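Local coordinates for protein porin (Acinetobacter baumannii AB307-0294, PDB 5DL7) that probably forms a beta-barrel channel that lets small solutes, perhaps including vanillate and some antibiotics, cross the bacterial outer membrane, at residues Val262-Ile267 with Met285-Ser290; Tyr223-Leu228 with Thr291-Leu296; Gly57-Thr62 with Thr112-Phe117. All coordinates share one frame; numbering follows the deposited sequence.

Contact 1: Val262-Ile267 with Met285-Ser290; sequences VDNRHI and MQSFGS. With C8E ((hydroxyethyloxy)tri(ethyloxy)octane), chain L.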
loop_
_atom_site.group_PDB
_atom_site.type_symbol
_atom_site.label_atom_id
_atom_site.label_comp_id
_atom_site.label_asym_id
_atom_site.label_seq_id
_atom_site.Cartn_x
_atom_site.Cartn_y
_atom_site.Cartn_z
ATOM N N VAL A 262 -3.559 -21.324 -8.948
ATOM C CA VAL A 262 -4.042 -20.126 -8.292
ATOM C C VAL A 262 -5.551 -20.197 -8.399
ATOM O O VAL A 262 -6.087 -20.313 -9.484
ATOM C CB VAL A 262 -3.518 -18.826 -9.005
ATOM C CG1 VAL A 262 -4.140 -17.571 -8.371
ATOM C CG2 VAL A 262 -2.009 -18.764 -9.023
ATOM N N ASP A 263 -6.212 -20.102 -7.319
ATOM C CA ASP A 263 -7.716 -20.331 -7.257
ATOM C C ASP A 263 -8.268 -19.610 -6.028
ATOM O O ASP A 263 -8.245 -20.117 -4.949
ATOM C CB ASP A 263 -8.022 -21.862 -7.268
ATOM C CG ASP A 263 -9.491 -22.077 -7.100
ATOM O OD1 ASP A 263 -10.188 -21.544 -8.029
ATOM O OD2 ASP A 263 -10.057 -22.789 -6.250
ATOM N N ASN A 264 -8.654 -18.352 -6.225
ATOM C CA ASN A 264 -9.035 -17.552 -5.086
ATOM C C ASN A 264 -10.167 -16.572 -5.458
ATOM O O ASN A 264 -10.114 -15.949 -6.491
ATOM C CB ASN A 264 -7.815 -16.747 -4.598
ATOM C CG ASN A 264 -8.170 -15.946 -3.388
ATOM O OD1 ASN A 264 -8.447 -14.727 -3.460
ATOM N ND2 ASN A 264 -8.076 -16.595 -2.199
ATOM N N ARG A 265 -11.088 -16.489 -4.556
ATOM C CA ARG A 265 -11.986 -15.300 -4.480
ATOM C C ARG A 265 -11.776 -14.700 -3.168
ATOM O O ARG A 265 -11.660 -15.399 -2.153
ATOM C CB ARG A 265 -13.496 -15.670 -4.596
ATOM C CG ARG A 265 -13.956 -15.964 -5.997
ATOM C CD ARG A 265 -13.406 -17.194 -6.645
ATOM N NE ARG A 265 -13.791 -18.359 -5.925
ATOM C CZ ARG A 265 -13.242 -19.571 -6.008
ATOM N NH1 ARG A 265 -13.661 -20.583 -5.223
ATOM N NH2 ARG A 265 -12.170 -19.687 -6.760
ATOM N N HIS A 266 -11.728 -13.372 -3.095
ATOM C CA HIS A 266 -11.515 -12.710 -1.827
ATOM C C HIS A 266 -12.512 -11.531 -1.676
ATOM O O HIS A 266 -12.585 -10.713 -2.621
ATOM C CB HIS A 266 -10.057 -12.196 -1.726
ATOM C CG HIS A 266 -9.718 -11.829 -0.313
ATOM N ND1 HIS A 266 -10.078 -10.635 0.230
ATOM C CD2 HIS A 266 -9.126 -12.560 0.696
ATOM C CE1 HIS A 266 -9.771 -10.673 1.523
ATOM N NE2 HIS A 266 -9.213 -11.832 1.816
ATOM N N ILE A 267 -13.242 -11.530 -0.570
ATOM C CA ILE A 267 -14.215 -10.414 -0.365
ATOM C C ILE A 267 -13.755 -9.750 0.858
ATOM O O ILE A 267 -13.362 -10.384 1.843
ATOM C CB ILE A 267 -15.648 -11.037 -0.299
ATOM C CG1 ILE A 267 -16.634 -9.941 -0.122
ATOM C CG2 ILE A 267 -15.714 -11.870 0.929
ATOM C CD1 ILE A 267 -16.692 -9.046 -1.347
ATOM N N MET A 285 -13.463 -9.955 6.297
ATOM C CA MET A 285 -12.861 -10.496 5.100
ATOM C C MET A 285 -13.016 -11.981 5.062
ATOM O O MET A 285 -13.010 -12.623 6.083
ATOM C CB MET A 285 -11.382 -10.111 4.884
ATOM C CG MET A 285 -11.032 -8.658 5.162
ATOM S SD MET A 285 -9.506 -8.094 4.445
ATOM C CE MET A 285 -8.298 -9.008 5.426
ATOM N N GLN A 286 -13.062 -12.494 3.852
ATOM C CA GLN A 286 -12.943 -13.943 3.675
ATOM C C GLN A 286 -12.364 -14.376 2.356
ATOM O O GLN A 286 -12.704 -13.850 1.301
ATOM C CB GLN A 286 -14.336 -14.603 3.858
ATOM C CG GLN A 286 -14.390 -16.115 3.766
ATOM C CD GLN A 286 -15.730 -16.731 4.197
ATOM O OE1 GLN A 286 -16.570 -16.044 4.752
ATOM N NE2 GLN A 286 -15.823 -18.064 4.102
ATOM N N SER A 287 -11.430 -15.336 2.440
ATOM C CA SER A 287 -10.935 -15.997 1.317
ATOM C C SER A 287 -11.635 -17.255 0.966
ATOM O O SER A 287 -11.911 -18.088 1.856
ATOM C CB SER A 287 -9.418 -16.280 1.637
ATOM O OG SER A 287 -8.779 -16.816 0.527
ATOM N N PHE A 288 -11.823 -17.488 -0.339
ATOM C CA PHE A 288 -12.437 -18.718 -0.829
ATOM C C PHE A 288 -11.565 -19.338 -1.913
ATOM O O PHE A 288 -10.985 -18.617 -2.683
ATOM C CB PHE A 288 -13.810 -18.474 -1.532
ATOM C CG PHE A 288 -14.796 -17.750 -0.612
ATOM C CD1 PHE A 288 -14.776 -16.403 -0.489
ATOM C CD2 PHE A 288 -15.743 -18.555 0.150
ATOM C CE1 PHE A 288 -15.659 -15.769 0.403
ATOM C CE2 PHE A 288 -16.741 -17.909 0.892
ATOM C CZ PHE A 288 -16.661 -16.520 0.998
ATOM N N GLY A 289 -11.605 -20.686 -2.025
ATOM C CA GLY A 289 -10.854 -21.306 -3.098
ATOM C C GLY A 289 -9.606 -22.072 -2.633
ATOM O O GLY A 289 -9.368 -22.101 -1.455
ATOM N N SER A 290 -8.989 -22.732 -3.578
ATOM C CA SER A 290 -7.813 -23.637 -3.239
ATOM C C SER A 290 -6.568 -22.925 -2.757
ATOM O O SER A 290 -5.700 -23.591 -2.158
ATOM C CB SER A 290 -7.390 -24.452 -4.483
ATOM O OG SER A 290 -8.505 -25.187 -4.892
HETATM C C11 C8E L . -17.471 -18.951 -5.855
HETATM O O12 C8E L . -16.451 -18.494 -4.848
HETATM C C13 C8E L . -17.000 -18.428 -3.555
HETATM C C14 C8E L . -17.209 -19.862 -3.063
HETATM O O15 C8E L . -16.047 -20.752 -3.317
HETATM C C16 C8E L . -16.261 -21.894 -2.511
HETATM C C17 C8E L . -15.030 -22.755 -2.611
HETATM O O18 C8E L . -14.946 -23.191 -3.970
HETATM C C19 C8E L . -13.827 -24.098 -4.138
HETATM C C20 C8E L . -13.429 -24.200 -5.587
HETATM O O21 C8E L . -12.592 -23.086 -6.066
#
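Arg265 and Phe288 face each other as a hydrogen-bonded antiparallel pair, joined by two backbone bonds, Arg265 N to Phe288 O and Phe288 N to Arg265 O. From there the arginine can be followed outward. Its CB lies 4.2 Å from Phe288 CB. The chain then bends at both chi2 (67°) and chi3 (62°), folding back along the strand toward Asp263 rather than reaching straight out. CG and CD run beside ether oxygen O12 of a bound C8E detergent, and NE donates to that O12 over 2.9 Å. The carbonyl oxygen of Phe288 lies over one guanidinium face. At the tip the two amino groups divide the work. NH1 bonds to C8E O21 at 2.8 Å and C8E O15 at 3.1 Å, so the detergent chain curls round this nitrogen, whereas NH2 makes a salt bridge to Asp263 OD1 at 3.0 Å, in the guanidinium plane but above that of the carboxylate. The other oxygen, Asp263 OD2, receives a 2.6 Å bond from C8E O21 and the backbone N-H of Ser290, 2.9 Å away and nearly straight at 168°. These bonds probably steady the carboxylate beside the calcium ligands Glu261 and Glu253. Phe288 lays its ring beside Ile267, whose CG2 meets CE1 at the edge, while Gln286 CG covers one face. On the other side of the strands His266 presents CE1 to Met285, with Gln286 O over one ring face; Asn264 ND2 bonds to Thr291 O and, weakly, to Ser287 OG. The segments form the open end of the hairpin of strands 263-275 and 278-288, which is flanked by strand 240-253 and strand 318-327 in the barrel wall.

Contact 2: Tyr223-Leu228 with Thr291-Leu296; sequences YQQQFL and TGLPFL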
loop_
_atom_site.group_PDB
_atom_site.type_symbol
_atom_site.label_atom_id
_atom_site.label_comp_id
_atom_site.label_asym_id
_atom_site.label_seq_id
_atom_site.Cartn_x
_atom_site.Cartn_y
_atom_site.Cartn_z
ATOM N N TYR A 223 -0.768 -15.249 -13.276
ATOM C CA TYR A 223 -2.208 -15.209 -12.878
ATOM C C TYR A 223 -2.971 -14.207 -13.744
ATOM O O TYR A 223 -2.373 -13.242 -14.258
ATOM C CB TYR A 223 -2.445 -14.984 -11.432
ATOM C CG TYR A 223 -2.076 -13.643 -10.895
ATOM C CD1 TYR A 223 -2.918 -12.530 -11.155
ATOM C CD2 TYR A 223 -0.970 -13.364 -10.162
ATOM C CE1 TYR A 223 -2.590 -11.293 -10.641
ATOM C CE2 TYR A 223 -0.661 -12.125 -9.618
ATOM C CZ TYR A 223 -1.384 -11.042 -9.867
ATOM O OH TYR A 223 -1.128 -9.778 -9.426
ATOM N N GLN A 224 -4.297 -14.415 -13.761
ATOM C CA GLN A 224 -5.276 -13.375 -14.212
ATOM C C GLN A 224 -6.098 -13.025 -13.000
ATOM O O GLN A 224 -6.423 -13.897 -12.188
ATOM C CB GLN A 224 -6.182 -13.864 -15.371
ATOM C CG GLN A 224 -5.382 -13.942 -16.600
ATOM C CD GLN A 224 -6.198 -14.459 -17.782
ATOM O OE1 GLN A 224 -5.616 -15.079 -18.808
ATOM N NE2 GLN A 224 -7.481 -14.291 -17.665
ATOM N N GLN A 225 -6.509 -11.778 -12.898
ATOM C CA GLN A 225 -7.222 -11.282 -11.742
ATOM C C GLN A 225 -8.305 -10.237 -12.164
ATOM O O GLN A 225 -7.949 -9.401 -12.973
ATOM C CB GLN A 225 -6.289 -10.771 -10.701
ATOM C CG GLN A 225 -6.906 -10.226 -9.444
ATOM C CD GLN A 225 -5.796 -9.816 -8.479
ATOM O OE1 GLN A 225 -5.284 -8.703 -8.520
ATOM N NE2 GLN A 225 -5.421 -10.781 -7.602
ATOM N N GLN A 226 -9.515 -10.441 -11.662
ATOM C CA GLN A 226 -10.492 -9.337 -11.789
ATOM C C GLN A 226 -10.860 -8.731 -10.470
ATOM O O GLN A 226 -10.742 -9.406 -9.360
ATOM C CB GLN A 226 -11.746 -9.918 -12.360
ATOM C CG GLN A 226 -11.670 -10.409 -13.794
ATOM C CD GLN A 226 -11.019 -11.807 -13.896
ATOM O OE1 GLN A 226 -11.308 -12.703 -13.104
ATOM N NE2 GLN A 226 -10.095 -11.900 -14.788
ATOM N N PHE A 227 -11.196 -7.483 -10.460
ATOM C CA PHE A 227 -11.606 -6.755 -9.254
ATOM C C PHE A 227 -12.968 -6.127 -9.527
ATOM O O PHE A 227 -13.138 -5.486 -10.590
ATOM C CB PHE A 227 -10.631 -5.586 -8.997
ATOM C CG PHE A 227 -11.056 -4.647 -7.868
ATOM C CD1 PHE A 227 -10.825 -5.048 -6.563
ATOM C CD2 PHE A 227 -11.790 -3.547 -8.165
ATOM C CE1 PHE A 227 -11.215 -4.208 -5.544
ATOM C CE2 PHE A 227 -12.182 -2.663 -7.115
ATOM C CZ PHE A 227 -11.925 -3.037 -5.836
ATOM N N LEU A 228 -13.830 -6.181 -8.537
ATOM C CA LEU A 228 -15.032 -5.341 -8.532
ATOM C C LEU A 228 -15.103 -4.701 -7.155
ATOM O O LEU A 228 -14.801 -5.391 -6.159
ATOM C CB LEU A 228 -16.309 -6.192 -8.647
ATOM C CG LEU A 228 -16.429 -6.878 -10.010
ATOM C CD1 LEU A 228 -17.724 -7.774 -9.861
ATOM C CD2 LEU A 228 -16.659 -5.851 -11.110
ATOM N N THR A 291 -6.436 -21.664 -2.977
ATOM C CA THR A 291 -5.303 -20.839 -2.564
ATOM C C THR A 291 -5.630 -19.615 -1.886
ATOM O O THR A 291 -6.785 -19.135 -2.021
ATOM C CB THR A 291 -4.327 -20.601 -3.761
ATOM O OG1 THR A 291 -4.872 -19.539 -4.677
ATOM C CG2 THR A 291 -4.001 -21.805 -4.553
ATOM N N GLY A 292 -4.644 -18.900 -1.389
ATOM C CA GLY A 292 -4.835 -17.571 -0.954
ATOM C C GLY A 292 -4.788 -16.625 -2.140
ATOM O O GLY A 292 -4.693 -16.959 -3.283
ATOM N N LEU A 293 -4.842 -15.352 -1.801
ATOM C CA LEU A 293 -4.901 -14.242 -2.744
ATOM C C LEU A 293 -3.491 -13.860 -3.330
ATOM O O LEU A 293 -2.609 -13.574 -2.558
ATOM C CB LEU A 293 -5.401 -12.965 -2.077
ATOM C CG LEU A 293 -5.568 -11.693 -2.899
ATOM C CD1 LEU A 293 -6.600 -11.846 -3.989
ATOM C CD2 LEU A 293 -5.760 -10.488 -2.014
ATOM N N PRO A 294 -3.342 -13.917 -4.614
ATOM C CA PRO A 294 -2.089 -13.362 -5.230
ATOM C C PRO A 294 -2.164 -11.893 -5.485
ATOM O O PRO A 294 -3.223 -11.321 -5.719
ATOM C CB PRO A 294 -1.941 -14.077 -6.597
ATOM C CG PRO A 294 -3.439 -14.237 -6.996
ATOM C CD PRO A 294 -4.220 -14.431 -5.705
ATOM N N PHE A 295 -0.958 -11.262 -5.494
ATOM C CA PHE A 295 -0.805 -9.853 -5.857
ATOM C C PHE A 295 0.660 -9.583 -6.197
ATOM O O PHE A 295 1.469 -10.478 -5.908
ATOM C CB PHE A 295 -1.390 -8.885 -4.772
ATOM C CG PHE A 295 -0.994 -9.235 -3.337
ATOM C CD1 PHE A 295 0.188 -8.679 -2.810
ATOM C CD2 PHE A 295 -1.824 -10.042 -2.532
ATOM C CE1 PHE A 295 0.553 -8.969 -1.540
ATOM C CE2 PHE A 295 -1.457 -10.406 -1.282
ATOM C CZ PHE A 295 -0.231 -9.893 -0.780
ATOM N N LEU A 296 0.943 -8.441 -6.698
ATOM C CA LEU A 296 2.319 -8.152 -7.172
ATOM C C LEU A 296 3.303 -8.140 -6.044
ATOM O O LEU A 296 3.002 -7.780 -4.903
ATOM C CB LEU A 296 2.319 -6.874 -8.023
ATOM C CG LEU A 296 1.620 -7.055 -9.335
ATOM C CD1 LEU A 296 1.319 -5.673 -9.961
ATOM C CD2 LEU A 296 2.447 -7.785 -10.377
#
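The Tyr223 ring takes Pro294 on one face, with Pro294 CG 4.2 Å from the ring centroid and 16° off its normal, a CH-pi contact. The proline is displaced toward the CD2 and CE2 rim, and its CB comes within 3.8 Å of Tyr223 CD2. Farther along the ring, Phe295 CA approaches obliquely and lies 3.6 Å from Tyr223 OH, while Leu296 brings its CG to 3.9 Å from the same oxygen. The second flat group is the amide of Gln225, which meets Pro294 O close to its own plane. NE2 donates to that oxygen over 2.9 Å with a moderately bent N-H...O angle of 149°, and it arrives tilted from the carbonyl plane. NE2 also bonds to Ser251 OG on strand 240-253, so the nitrogen links the loop and two adjacent strands. Gln225 is fully extended, CG anti to the backbone N (chi1 -180°), and this length carries the amide from the wall to the loop backbone. Leu293 CD1 packs against NE2 at 3.9 Å, its side chain crossing that of Gln225 at about a right angle. Phe295 turns its CB away from the strand, and its side chain touches Ile185 and Asp311. At the start of the loop Thr291 OG1 donates to Gly292 O, 2.9 Å away and on a lone pair in the carbonyl plane. Leu293 O accepts a bond from Arg188 NH1, tying the loop to a further one. Pro294 thus meets the Tyr223 ring with its CB and CG and the Gln225 amide with its carbonyl oxygen in a buried patch, where an irregular chain is fastened to the start of strand 223-235, consistent with the inward-folded loops that narrow the channel in OprD-family porin barrels.

Contact 3: Gly57-Thr62 with Thr112-Phe117; sequences GQSGYT and TGKAKF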
loop_
_atom_site.group_PDB
_atom_site.type_symbol
_atom_site.label_atom_id
_atom_site.label_comp_id
_atom_site.label_asym_id
_atom_site.label_seq_id
_atom_site.Cartn_x
_atom_site.Cartn_y
_atom_site.Cartn_z
ATOM N N GLY A 57 7.598 16.295 -9.401
ATOM C CA GLY A 57 7.355 17.429 -10.275
ATOM C C GLY A 57 6.374 16.914 -11.380
ATOM O O GLY A 57 6.582 15.825 -11.905
ATOM N N GLN A 58 5.331 17.685 -11.739
ATOM C CA GLN A 58 4.426 17.302 -12.818
ATOM C C GLN A 58 4.140 18.509 -13.633
ATOM O O GLN A 58 3.584 19.412 -13.040
ATOM C CB GLN A 58 3.121 16.639 -12.178
ATOM C CG GLN A 58 3.334 15.594 -11.162
ATOM C CD GLN A 58 2.080 15.129 -10.453
ATOM O OE1 GLN A 58 2.008 15.084 -9.246
ATOM N NE2 GLN A 58 1.152 14.658 -11.191
ATOM N N SER A 59 4.616 18.627 -14.907
ATOM C CA SER A 59 4.469 19.783 -15.698
ATOM C C SER A 59 2.974 19.805 -16.197
ATOM O O SER A 59 2.255 18.884 -16.044
ATOM C CB SER A 59 5.363 19.885 -16.886
ATOM O OG SER A 59 4.864 18.895 -17.793
ATOM N N GLY A 60 2.527 20.979 -16.641
ATOM C CA GLY A 60 1.283 21.013 -17.431
ATOM C C GLY A 60 1.647 20.593 -18.854
ATOM O O GLY A 60 2.763 20.096 -19.135
ATOM N N TYR A 61 0.750 20.891 -19.781
ATOM C CA TYR A 61 0.867 20.450 -21.151
ATOM C C TYR A 61 1.119 21.541 -22.095
ATOM O O TYR A 61 0.578 22.667 -21.951
ATOM C CB TYR A 61 -0.437 19.615 -21.437
ATOM C CG TYR A 61 -0.513 18.305 -20.824
ATOM C CD1 TYR A 61 0.070 17.182 -21.476
ATOM C CD2 TYR A 61 -1.181 18.066 -19.617
ATOM C CE1 TYR A 61 -0.025 15.951 -20.980
ATOM C CE2 TYR A 61 -1.308 16.820 -19.113
ATOM C CZ TYR A 61 -0.761 15.709 -19.805
ATOM O OH TYR A 61 -0.888 14.482 -19.281
ATOM N N THR A 62 1.946 21.303 -23.134
ATOM C CA THR A 62 2.150 22.245 -24.180
ATOM C C THR A 62 0.781 22.539 -24.950
ATOM O O THR A 62 -0.145 21.737 -24.957
ATOM C CB THR A 62 3.333 21.924 -25.236
ATOM O OG1 THR A 62 3.163 20.633 -25.769
ATOM C CG2 THR A 62 4.724 21.822 -24.632
ATOM N N THR A 112 8.868 10.548 -16.660
ATOM C CA THR A 112 7.709 10.102 -17.431
ATOM C C THR A 112 7.427 11.129 -18.485
ATOM O O THR A 112 7.518 12.339 -18.226
ATOM C CB THR A 112 6.414 10.049 -16.581
ATOM O OG1 THR A 112 6.658 9.558 -15.287
ATOM C CG2 THR A 112 5.342 9.167 -17.248
ATOM N N GLY A 113 7.258 10.750 -19.723
ATOM C CA GLY A 113 6.849 11.671 -20.707
ATOM C C GLY A 113 5.311 11.450 -20.840
ATOM O O GLY A 113 4.804 10.366 -20.655
ATOM N N LYS A 114 4.617 12.548 -21.189
ATOM C CA LYS A 114 3.139 12.508 -21.293
ATOM C C LYS A 114 2.663 13.321 -22.396
ATOM O O LYS A 114 3.231 14.317 -22.853
ATOM C CB LYS A 114 2.520 12.875 -19.921
ATOM C CG LYS A 114 2.810 14.236 -19.490
ATOM C CD LYS A 114 2.313 14.445 -18.020
ATOM C CE LYS A 114 2.445 15.967 -17.865
ATOM N NZ LYS A 114 2.175 16.200 -16.416
ATOM N N ALA A 115 1.527 12.855 -22.965
ATOM C CA ALA A 115 0.848 13.512 -24.040
ATOM C C ALA A 115 -0.686 13.510 -23.835
ATOM O O ALA A 115 -1.202 12.547 -23.309
ATOM C CB ALA A 115 1.101 12.785 -25.366
ATOM N N LYS A 116 -1.336 14.605 -24.239
ATOM C CA LYS A 116 -2.737 14.769 -24.033
ATOM C C LYS A 116 -3.449 15.227 -25.292
ATOM O O LYS A 116 -2.977 16.094 -25.956
ATOM C CB LYS A 116 -2.907 15.777 -22.943
ATOM C CG LYS A 116 -4.362 16.005 -22.630
ATOM C CD LYS A 116 -4.501 16.475 -21.237
ATOM C CE LYS A 116 -4.775 17.919 -21.210
ATOM N NZ LYS A 116 -5.743 17.984 -20.089
ATOM N N PHE A 117 -4.555 14.565 -25.565
ATOM C CA PHE A 117 -5.497 14.922 -26.608
ATOM C C PHE A 117 -6.888 14.966 -25.993
ATOM O O PHE A 117 -7.345 13.976 -25.478
ATOM C CB PHE A 117 -5.478 13.827 -27.716
ATOM C CG PHE A 117 -6.484 14.060 -28.809
ATOM C CD1 PHE A 117 -6.367 15.170 -29.593
ATOM C CD2 PHE A 117 -7.532 13.164 -29.031
ATOM C CE1 PHE A 117 -7.277 15.478 -30.605
ATOM C CE2 PHE A 117 -8.439 13.425 -30.075
ATOM C CZ PHE A 117 -8.330 14.595 -30.814
#
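Lys114 and Tyr61 meet at the edge of the porin beta-barrel, where the chain leaving strand 46-58 packs against the end of strand 105-117; strand 66-79 pairs with both. Lys114, the first residue of 112-117 to make the contact, lays its extended aliphatic chain across one face of the Tyr61 ring at about a right angle, with CE 4.0 Å from the centroid. Its CG stands between the backbone N and the carbonyl carbon (chi1 64°), which turns the chain over the ring, and CD comes within 3.4 Å of Tyr61 OH. Beyond it NZ lies 4.8 Å from the ring centroid, off-centre, in a cation-pi contact. NZ also forms a salt bridge with Asp71 of strand 66-79, so the charge has both an anion and an aromatic ring beside it. Next comes Ala115, whose CB points away; its backbone runs past the ring instead, the C atom 3.8 Å from Tyr61 CE1. Lys116 then closes over the opposite face, placing CB 3.7 Å from the centroid, while its CD and CE bend along the CD2 and CE2 side of the ring. Clasped between two lysine chains, the tyrosine ring is probably restrained from tilting, and its OH is held at the far end by a hydrogen bond to Glu121 OE1 on strand 120-124. Phe123 of that strand packs against both Tyr61 and Lys114. The polar link across the contact is short: Lys114 NZ donates to Ser59 O over 2.7 Å, from a position tilted 29° out of the carbonyl plane.

In the fold
From the N terminus, contact 3 comes first: 112-117 returns to 57-62 after strand 66-79 and a long loop, and this span is complete before the others open. Contact 2 opens at 223-228. Contact 1 opens later, at 262-267, and closes at 285-290, immediately before 291-296 closes contact 2, so contact 1 falls wholly within the span of contact 2. These two touch, their centres 9 Å apart: Thr291 bonds to Asp263 and Asn264, joining hairpin 263-288 to the loop held on strand 223-235. Contact 3 lies at the other end of the barrel, near the short turn after strand 105-117, with its centre about 40 Å from that of contact 1 and 32 Å from that of contact 2.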